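Local atomic coordinates of NADH dehydrogenase, putative (Plasmodium falciparum, PDB entry 5JWC), a protein that probably oxidises NADH through its bound FAD and passes the electrons to ubiquinone, as a type II NADH dehydrogenase of the malaria parasite. Residues K166-I171 / A208-K213; F509-T512 / R517-I520. One frame throughout, in Å; residues are numbered along the deposited sequence.

Interaction 1 of 2, residues K166-I171 / A208-K213; sequences KKFLDI and ADFINK. With 4W0 (5-fluoro-3-methyl-2-{4-[4-(trifluoromethoxy)benzyl]phenyl}quinolin-4(1H)-one), chain M.
Phe168 reaches over from helix 158-174 to meet Phe210 and Ile211 on helix 198-218. Its CB points toward the other helix. CG lies anti to the backbone N (chi1 -180°), which carries the ring toward helix 198-218. CE2 lies 4.0 Å from Phe210 CD2, and CD2 is slightly further from Phe210 CE2. At the tip, CZ meets Ile211 CG1 at 3.7 Å, with Ile211 CD1 a little further off. Phe210 extends the opposite way, so the two rings slide past each other. Leu169 crosses Phe210 at about a right angle and sets its CD2 at the ring edge, 3.9 Å from Phe210 CE2.

The axes of segments 166-171 and 208-213 stay 13.2 Å apart at closest approach, inclined by 29°. Long side chains therefore bridge the helices, and the backbones do not meet. Both helices lie against the five-stranded parallel sheet of a Rossmann-type domain. Phe168 and Ile171 rest on Leu292 of one strand, and Ile211 on Ile228 of another. Helix 198-218 follows a GxGxxG turn, consistent with the nucleotide-binding unit of this oxidoreductase family. Phe168 also packs edge-to-face on Phe207.

The quinolone inhibitor lies along a different side of helix 198-218. Lys213 runs extended beyond CG, and its CD sits 3.3 Å from C16, the methylene that joins the two phenyl rings. Asn212 CB touches the outer, trifluoromethoxy-bearing ring, 3.5 Å from C19. Asp209 borders the inner ring, its OD2 3.8 Å from C11. Its carboxylate is held by Tyr463 OH on OD2 and by the backbone N of Asn466 on OD1. On the far flank of helix 158-174, Lys166 NZ forms a salt bridge with Asp170 OD2 at 3.2 Å.

Interaction 2 of 2, residues F509-T512 / R517-I520; sequences FIKT and RPFI. With 4W0 (5-fluoro-3-methyl-2-{4-[4-(trifluoromethoxy)benzyl]phenyl}quinolin-4(1H)-one), chain L; 4W0 (5-fluoro-3-methyl-2-{4-[4-(trifluoromethoxy)benzyl]phenyl}quinolin-4(1H)-one), chain M.
Arg517 meets Thr512 through its aliphatic stem, with CG 4.2 Å from Thr512 CG2. The chain then bends at chi3 (-86°) and carries the guanidinium to the inner phenyl ring of one inhibitor. C14 of that ring lies at the guanidinium edge, though its 3.0 Å to NH1 is too short to be taken at face value. Pro518 follows. Its CD lies 4.4 Å from Lys511 CE, a loose van der Waals touch. Its CG faces a second inhibitor molecule, 3.6 Å from the quinolone fluorine F1. Ile520 CG2 sits 3.4 Å from the quinolone methyl C23 of the second inhibitor. The carbonyl oxygens of Pro518 and Ile520 both accept from Arg165 NH2. Arg517 and Pro518 thus touch the last turns of helix 499-515; the chain then leads away, and the segment borders two inhibitor sites. No hydrogen bond joins the two segments. Lys511 NZ bonds to His504 of the second subunit, and Thr512 OG1 to Asp508 O one turn earlier. The salt bridge from NH1 to Glu214 and the bond from NH2 to Thr76 OG1 probably fix the guanidinium more firmly than the thin van der Waals contact with Thr512 does.

How the interactions relate
From the N terminus, interaction 1 comes first. It closes a loop of 36 residues that runs from helix 158-174 through helix 182-188 and strand 190-194 into helix 198-218. Interaction 2 opens far later and spans only four residues, the last turn of helix 499-515 and the step out of it. The two are in series and neither nest nor cross. They still touch in space, with centres about 13 Å apart. Phe519 packs its CZ 3.7 Å from Phe210 CE1, and its O lies 3.7 Å from Leu169 CD1. The C-terminal tail is thereby tied to the Rossmann-type domain. Asp209 and Arg517, one from each contact, border the same inhibitor.

Interaction 1 of 2, residues K166-I171 / A208-K213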
loop_
_atom_site.group_PDB
_atom_site.type_symbol
_atom_site.label_atom_id
_atom_site.label_comp_id
_atom_site.label_asym_id
_atom_site.label_seq_id
_atom_site.Cartn_x
_atom_site.Cartn_y
_atom_site.Cartn_z
ATOM N N LYS A 166 -5.426 -2.847 -8.553
ATOM C CA LYS A 166 -6.537 -3.292 -7.715
ATOM C C LYS A 166 -7.786 -3.660 -8.554
ATOM O O LYS A 166 -8.458 -4.658 -8.269
ATOM C CB LYS A 166 -6.891 -2.229 -6.670
ATOM C CG LYS A 166 -8.166 -2.577 -5.870
ATOM C CD LYS A 166 -8.363 -1.668 -4.665
ATOM C CE LYS A 166 -9.649 -2.029 -3.883
ATOM N NZ LYS A 166 -9.993 -3.476 -3.910
ATOM N N LYS A 167 -8.088 -2.860 -9.582
ATOM C CA LYS A 167 -9.244 -3.128 -10.420
ATOM C C LYS A 167 -9.093 -4.477 -11.115
ATOM O O LYS A 167 -10.014 -5.279 -11.124
ATOM C CB LYS A 167 -9.465 -2.018 -11.453
ATOM C CG LYS A 167 -10.615 -2.328 -12.455
ATOM C CD LYS A 167 -11.975 -2.329 -11.766
ATOM C CE LYS A 167 -13.111 -2.408 -12.794
ATOM N NZ LYS A 167 -14.433 -2.387 -12.120
ATOM N N PHE A 168 -7.924 -4.728 -11.682
ATOM C CA PHE A 168 -7.679 -5.998 -12.337
ATOM C C PHE A 168 -7.851 -7.173 -11.349
ATOM O O PHE A 168 -8.461 -8.183 -11.676
ATOM C CB PHE A 168 -6.284 -6.025 -12.954
ATOM C CG PHE A 168 -5.975 -7.312 -13.649
ATOM C CD1 PHE A 168 -6.655 -7.662 -14.810
ATOM C CD2 PHE A 168 -5.020 -8.186 -13.141
ATOM C CE1 PHE A 168 -6.387 -8.859 -15.461
ATOM C CE2 PHE A 168 -4.750 -9.389 -13.790
ATOM C CZ PHE A 168 -5.430 -9.719 -14.949
ATOM N N LEU A 169 -7.322 -7.019 -10.141
ATOM C CA LEU A 169 -7.458 -8.060 -9.134
ATOM C C LEU A 169 -8.925 -8.245 -8.737
ATOM O O LEU A 169 -9.356 -9.376 -8.531
ATOM C CB LEU A 169 -6.586 -7.749 -7.905
ATOM C CG LEU A 169 -5.085 -7.741 -8.237
ATOM C CD1 LEU A 169 -4.205 -7.373 -7.036
ATOM C CD2 LEU A 169 -4.648 -9.094 -8.827
ATOM N N ASP A 170 -9.680 -7.153 -8.626
ATOM C CA ASP A 170 -11.098 -7.235 -8.271
ATOM C C ASP A 170 -11.876 -8.023 -9.333
ATOM O O ASP A 170 -12.799 -8.769 -9.010
ATOM C CB ASP A 170 -11.736 -5.838 -8.146
ATOM C CG ASP A 170 -11.339 -5.104 -6.882
ATOM O OD1 ASP A 170 -11.477 -3.861 -6.882
ATOM O OD2 ASP A 170 -10.888 -5.753 -5.914
ATOM N N ILE A 171 -11.530 -7.809 -10.599
ATOM C CA ILE A 171 -12.253 -8.440 -11.701
ATOM C C ILE A 171 -12.008 -9.933 -11.689
ATOM O O ILE A 171 -12.928 -10.712 -11.931
ATOM C CB ILE A 171 -11.852 -7.864 -13.090
ATOM C CG1 ILE A 171 -12.336 -6.421 -13.241
ATOM C CG2 ILE A 171 -12.460 -8.716 -14.222
ATOM C CD1 ILE A 171 -11.643 -5.662 -14.385
ATOM N N ALA A 208 0.606 -8.909 -19.388
ATOM C CA ALA A 208 0.716 -10.178 -20.108
ATOM C C ALA A 208 1.541 -11.171 -19.304
ATOM O O ALA A 208 1.170 -12.345 -19.207
ATOM C CB ALA A 208 1.329 -9.974 -21.514
ATOM N N ASP A 209 2.646 -10.708 -18.717
ATOM C CA ASP A 209 3.478 -11.572 -17.877
ATOM C C ASP A 209 2.712 -12.046 -16.632
ATOM O O ASP A 209 2.708 -13.233 -16.306
ATOM C CB ASP A 209 4.746 -10.861 -17.424
ATOM C CG ASP A 209 5.741 -10.614 -18.562
ATOM O OD1 ASP A 209 5.572 -11.145 -19.687
ATOM O OD2 ASP A 209 6.712 -9.874 -18.304
ATOM N N PHE A 210 2.088 -11.101 -15.941
ATOM C CA PHE A 210 1.292 -11.401 -14.749
ATOM C C PHE A 210 0.223 -12.479 -15.074
ATOM O O PHE A 210 0.116 -13.507 -14.389
ATOM C CB PHE A 210 0.654 -10.105 -14.231
ATOM C CG PHE A 210 0.035 -10.217 -12.864
ATOM C CD1 PHE A 210 0.437 -11.196 -11.978
ATOM C CD2 PHE A 210 -0.948 -9.327 -12.462
ATOM C CE1 PHE A 210 -0.136 -11.298 -10.705
ATOM C CE2 PHE A 210 -1.529 -9.431 -11.198
ATOM C CZ PHE A 210 -1.116 -10.425 -10.321
ATOM N N ILE A 211 -0.544 -12.235 -16.131
ATOM C CA ILE A 211 -1.584 -13.151 -16.603
ATOM C C ILE A 211 -1.040 -14.550 -16.938
ATOM O O ILE A 211 -1.614 -15.575 -16.523
ATOM C CB ILE A 211 -2.311 -12.533 -17.822
ATOM C CG1 ILE A 211 -3.128 -11.324 -17.347
ATOM C CG2 ILE A 211 -3.240 -13.535 -18.503
ATOM C CD1 ILE A 211 -3.575 -10.380 -18.450
ATOM N N ASN A 212 0.085 -14.587 -17.650
ATOM C CA ASN A 212 0.703 -15.849 -18.033
ATOM C C ASN A 212 1.394 -16.589 -16.905
ATOM O O ASN A 212 1.696 -17.763 -17.045
ATOM C CB ASN A 212 1.712 -15.620 -19.155
ATOM C CG ASN A 212 1.049 -15.535 -20.506
ATOM O OD1 ASN A 212 0.057 -16.213 -20.752
ATOM N ND2 ASN A 212 1.574 -14.690 -21.381
ATOM N N LYS A 213 1.684 -15.909 -15.801
ATOM C CA LYS A 213 2.375 -16.592 -14.715
ATOM C C LYS A 213 1.491 -16.778 -13.476
ATOM O O LYS A 213 0.838 -17.802 -13.334
ATOM C CB LYS A 213 3.650 -15.852 -14.335
ATOM C CG LYS A 213 4.566 -16.679 -13.435
ATOM C CD LYS A 213 5.816 -15.925 -13.052
ATOM C CE LYS A 213 6.855 -16.850 -12.431
ATOM N NZ LYS A 213 8.110 -16.111 -12.099
HETATM C C1 4W0 M . 10.709 -5.473 -16.016
HETATM C C2 4W0 M . 9.904 -6.624 -16.014
HETATM C C3 4W0 M . 10.494 -7.899 -15.976
HETATM C C4 4W0 M . 11.893 -8.045 -15.944
HETATM C C5 4W0 M . 12.697 -6.897 -15.943
HETATM C C6 4W0 M . 12.119 -5.621 -15.977
HETATM O O1 4W0 M . 4.837 -17.723 -20.626
HETATM C C7 4W0 M . 12.512 -9.416 -15.900
HETATM C C8 4W0 M . 11.664 -10.596 -15.913
HETATM C C9 4W0 M . 10.194 -10.427 -15.948
HETATM C C10 4W0 M . 9.198 -11.565 -15.997
HETATM C C11 4W0 M . 9.189 -12.444 -17.081
HETATM C C12 4W0 M . 8.252 -13.468 -17.167
HETATM C C13 4W0 M . 7.314 -13.563 -16.163
HETATM C C14 4W0 M . 7.295 -12.685 -15.114
HETATM C C15 4W0 M . 8.224 -11.671 -15.026
HETATM O O2 4W0 M . 13.717 -9.548 -15.862
HETATM N N 4W0 M . 9.627 -9.105 -15.985
HETATM C C16 4W0 M . 6.238 -14.605 -16.100
HETATM C C17 4W0 M . 5.879 -15.392 -17.330
HETATM C C18 4W0 M . 5.518 -14.756 -18.510
HETATM C C19 4W0 M . 5.178 -15.534 -19.615
HETATM C C20 4W0 M . 5.172 -16.929 -19.511
HETATM C C21 4W0 M . 5.522 -17.557 -18.321
HETATM C C22 4W0 M . 5.867 -16.784 -17.229
HETATM C C23 4W0 M . 12.307 -11.963 -15.869
HETATM F F1 4W0 M . 14.024 -7.028 -15.906
HETATM C C24 4W0 M . 5.890 -18.019 -21.510
HETATM F F2 4W0 M . 6.297 -16.876 -22.070
HETATM F F3 4W0 M . 5.449 -18.846 -22.472
HETATM F F4 4W0 M . 6.890 -18.588 -20.820
#

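Interaction 2 of 2, residues F509-T512 / R517-I520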
loop_
_atom_site.group_PDB
_atom_site.type_symbol
_atom_site.label_atom_id
_atom_site.label_comp_id
_atom_site.label_asym_id
_atom_site.label_seq_id
_atom_site.Cartn_x
_atom_site.Cartn_y
_atom_site.Cartn_z
ATOM N N PHE A 509 13.135 -7.994 -6.897
ATOM C CA PHE A 509 13.381 -9.008 -7.919
ATOM C C PHE A 509 13.630 -10.375 -7.285
ATOM O O PHE A 509 13.144 -11.381 -7.796
ATOM C CB PHE A 509 14.526 -8.582 -8.843
ATOM C CG PHE A 509 14.079 -7.628 -9.921
ATOM C CD1 PHE A 509 13.119 -8.027 -10.847
ATOM C CD2 PHE A 509 14.589 -6.339 -10.003
ATOM C CE1 PHE A 509 12.674 -7.167 -11.828
ATOM C CE2 PHE A 509 14.166 -5.485 -10.979
ATOM C CZ PHE A 509 13.199 -5.896 -11.900
ATOM N N ILE A 510 14.357 -10.416 -6.171
ATOM C CA ILE A 510 14.455 -11.653 -5.398
ATOM C C ILE A 510 13.067 -12.145 -4.973
ATOM O O ILE A 510 12.737 -13.322 -5.138
ATOM C CB ILE A 510 15.315 -11.495 -4.137
ATOM C CG1 ILE A 510 16.736 -11.069 -4.506
ATOM C CG2 ILE A 510 15.341 -12.813 -3.344
ATOM C CD1 ILE A 510 17.446 -12.066 -5.376
ATOM N N LYS A 511 12.261 -11.235 -4.429
ATOM C CA LYS A 511 10.941 -11.580 -3.925
ATOM C C LYS A 511 10.070 -12.186 -5.018
ATOM O O LYS A 511 9.411 -13.207 -4.823
ATOM C CB LYS A 511 10.261 -10.339 -3.328
ATOM C CG LYS A 511 8.884 -10.605 -2.682
ATOM C CD LYS A 511 7.712 -10.472 -3.677
ATOM C CE LYS A 511 6.385 -10.939 -3.043
ATOM N NZ LYS A 511 5.951 -10.023 -1.937
ATOM N N THR A 512 10.052 -11.517 -6.160
ATOM C CA THR A 512 9.234 -11.918 -7.290
ATOM C C THR A 512 9.701 -13.258 -7.854
ATOM O O THR A 512 8.886 -14.111 -8.192
ATOM C CB THR A 512 9.258 -10.829 -8.362
ATOM O OG1 THR A 512 8.478 -9.726 -7.888
ATOM C CG2 THR A 512 8.657 -11.308 -9.642
ATOM N N ARG A 517 4.552 -12.489 -7.806
ATOM C CA ARG A 517 3.895 -11.219 -7.541
ATOM C C ARG A 517 2.721 -11.384 -6.568
ATOM O O ARG A 517 2.070 -12.421 -6.542
ATOM C CB ARG A 517 3.441 -10.577 -8.853
ATOM C CG ARG A 517 4.622 -10.086 -9.695
ATOM C CD ARG A 517 4.162 -9.653 -11.068
ATOM N NE ARG A 517 4.116 -10.800 -11.935
ATOM C CZ ARG A 517 4.901 -10.976 -12.988
ATOM N NH1 ARG A 517 4.779 -12.083 -13.694
ATOM N NH2 ARG A 517 5.769 -10.035 -13.345
ATOM N N PRO A 518 2.478 -10.365 -5.733
ATOM C CA PRO A 518 1.441 -10.440 -4.695
ATOM C C PRO A 518 0.031 -10.221 -5.250
ATOM O O PRO A 518 -0.144 -9.528 -6.260
ATOM C CB PRO A 518 1.834 -9.306 -3.736
ATOM C CG PRO A 518 2.524 -8.308 -4.622
ATOM C CD PRO A 518 3.296 -9.141 -5.613
ATOM N N PHE A 519 -0.957 -10.804 -4.584
ATOM C CA PHE A 519 -2.354 -10.595 -4.917
ATOM C C PHE A 519 -3.072 -9.736 -3.868
ATOM O O PHE A 519 -4.257 -9.444 -4.011
ATOM C CB PHE A 519 -3.062 -11.952 -5.082
ATOM C CG PHE A 519 -2.728 -12.641 -6.373
ATOM C CD1 PHE A 519 -3.534 -12.464 -7.491
ATOM C CD2 PHE A 519 -1.592 -13.424 -6.486
ATOM C CE1 PHE A 519 -3.225 -13.074 -8.700
ATOM C CE2 PHE A 519 -1.270 -14.043 -7.696
ATOM C CZ PHE A 519 -2.091 -13.867 -8.803
ATOM N N ILE A 520 -2.355 -9.324 -2.821
ATOM C CA ILE A 520 -2.974 -8.537 -1.758
ATOM C C ILE A 520 -3.438 -7.185 -2.283
ATOM O O ILE A 520 -2.699 -6.478 -2.978
ATOM C CB ILE A 520 -2.010 -8.335 -0.544
ATOM C CG1 ILE A 520 -2.617 -7.399 0.499
ATOM C CG2 ILE A 520 -0.689 -7.801 -0.995
ATOM C CD1 ILE A 520 -3.827 -8.012 1.187
HETATM C C1 4W0 L . 2.372 -3.183 -6.356
HETATM C C2 4W0 L . 1.362 -2.985 -5.406
HETATM C C3 4W0 L . 1.469 -3.638 -4.160
HETATM C C4 4W0 L . 2.566 -4.465 -3.838
HETATM C C5 4W0 L . 3.564 -4.649 -4.796
HETATM C C6 4W0 L . 3.479 -4.011 -6.038
HETATM O O1 4W0 L . -8.892 -3.343 2.269
HETATM C C7 4W0 L . 2.663 -5.143 -2.495
HETATM C C8 4W0 L . 1.612 -4.928 -1.519
HETATM C C9 4W0 L . 0.474 -4.058 -1.901
HETATM C C10 4W0 L . -0.639 -3.682 -0.986
HETATM C C11 4W0 L . -0.210 -2.998 0.147
HETATM C C12 4W0 L . -1.120 -2.565 1.078
HETATM C C13 4W0 L . -2.451 -2.783 0.833
HETATM C C14 4W0 L . -2.906 -3.422 -0.315
HETATM C C15 4W0 L . -1.978 -3.873 -1.244
HETATM O O2 4W0 L . 3.594 -5.870 -2.209
HETATM N N 4W0 L . 0.414 -3.412 -3.175
HETATM C C16 4W0 L . -3.344 -2.227 1.899
HETATM C C17 4W0 L . -4.796 -2.573 1.968
HETATM C C18 4W0 L . -5.217 -3.881 2.159
HETATM C C19 4W0 L . -6.579 -4.140 2.263
HETATM C C20 4W0 L . -7.498 -3.098 2.177
HETATM C C21 4W0 L . -7.054 -1.793 1.999
HETATM C C22 4W0 L . -5.699 -1.528 1.898
HETATM C C23 4W0 L . 1.729 -5.608 -0.170
HETATM F F1 4W0 L . 4.601 -5.427 -4.514
HETATM C C24 4W0 L . -9.550 -4.073 1.238
HETATM F F2 4W0 L . -8.990 -3.767 0.061
HETATM F F3 4W0 L . -10.879 -3.812 1.215
HETATM F F4 4W0 L . -9.427 -5.387 1.487
HETATM C C1 4W0 M . 10.709 -5.473 -16.016
HETATM C C2 4W0 M . 9.904 -6.624 -16.014
HETATM C C3 4W0 M . 10.494 -7.899 -15.976
HETATM C C4 4W0 M . 11.893 -8.045 -15.944
HETATM C C5 4W0 M . 12.697 -6.897 -15.943
HETATM C C6 4W0 M . 12.119 -5.621 -15.977
HETATM O O1 4W0 M . 4.837 -17.723 -20.626
HETATM C C7 4W0 M . 12.512 -9.416 -15.900
HETATM C C8 4W0 M . 11.664 -10.596 -15.913
HETATM C C9 4W0 M . 10.194 -10.427 -15.948
HETATM C C10 4W0 M . 9.198 -11.565 -15.997
HETATM C C11 4W0 M . 9.189 -12.444 -17.081
HETATM C C12 4W0 M . 8.252 -13.468 -17.167
HETATM C C13 4W0 M . 7.314 -13.563 -16.163
HETATM C C14 4W0 M . 7.295 -12.685 -15.114
HETATM C C15 4W0 M . 8.224 -11.671 -15.026
HETATM O O2 4W0 M . 13.717 -9.548 -15.862
HETATM N N 4W0 M . 9.627 -9.105 -15.985
HETATM C C16 4W0 M . 6.238 -14.605 -16.100
HETATM C C17 4W0 M . 5.879 -15.392 -17.330
HETATM C C18 4W0 M . 5.518 -14.756 -18.510
HETATM C C19 4W0 M . 5.178 -15.534 -19.615
HETATM C C20 4W0 M . 5.172 -16.929 -19.511
HETATM C C21 4W0 M . 5.522 -17.557 -18.321
HETATM C C22 4W0 M . 5.867 -16.784 -17.229
HETATM C C23 4W0 M . 12.307 -11.963 -15.869
HETATM F F1 4W0 M . 14.024 -7.028 -15.906
HETATM C C24 4W0 M . 5.890 -18.019 -21.510
HETATM F F2 4W0 M . 6.297 -16.876 -22.070
HETATM F F3 4W0 M . 5.449 -18.846 -22.472
HETATM F F4 4W0 M . 6.890 -18.588 -20.820
#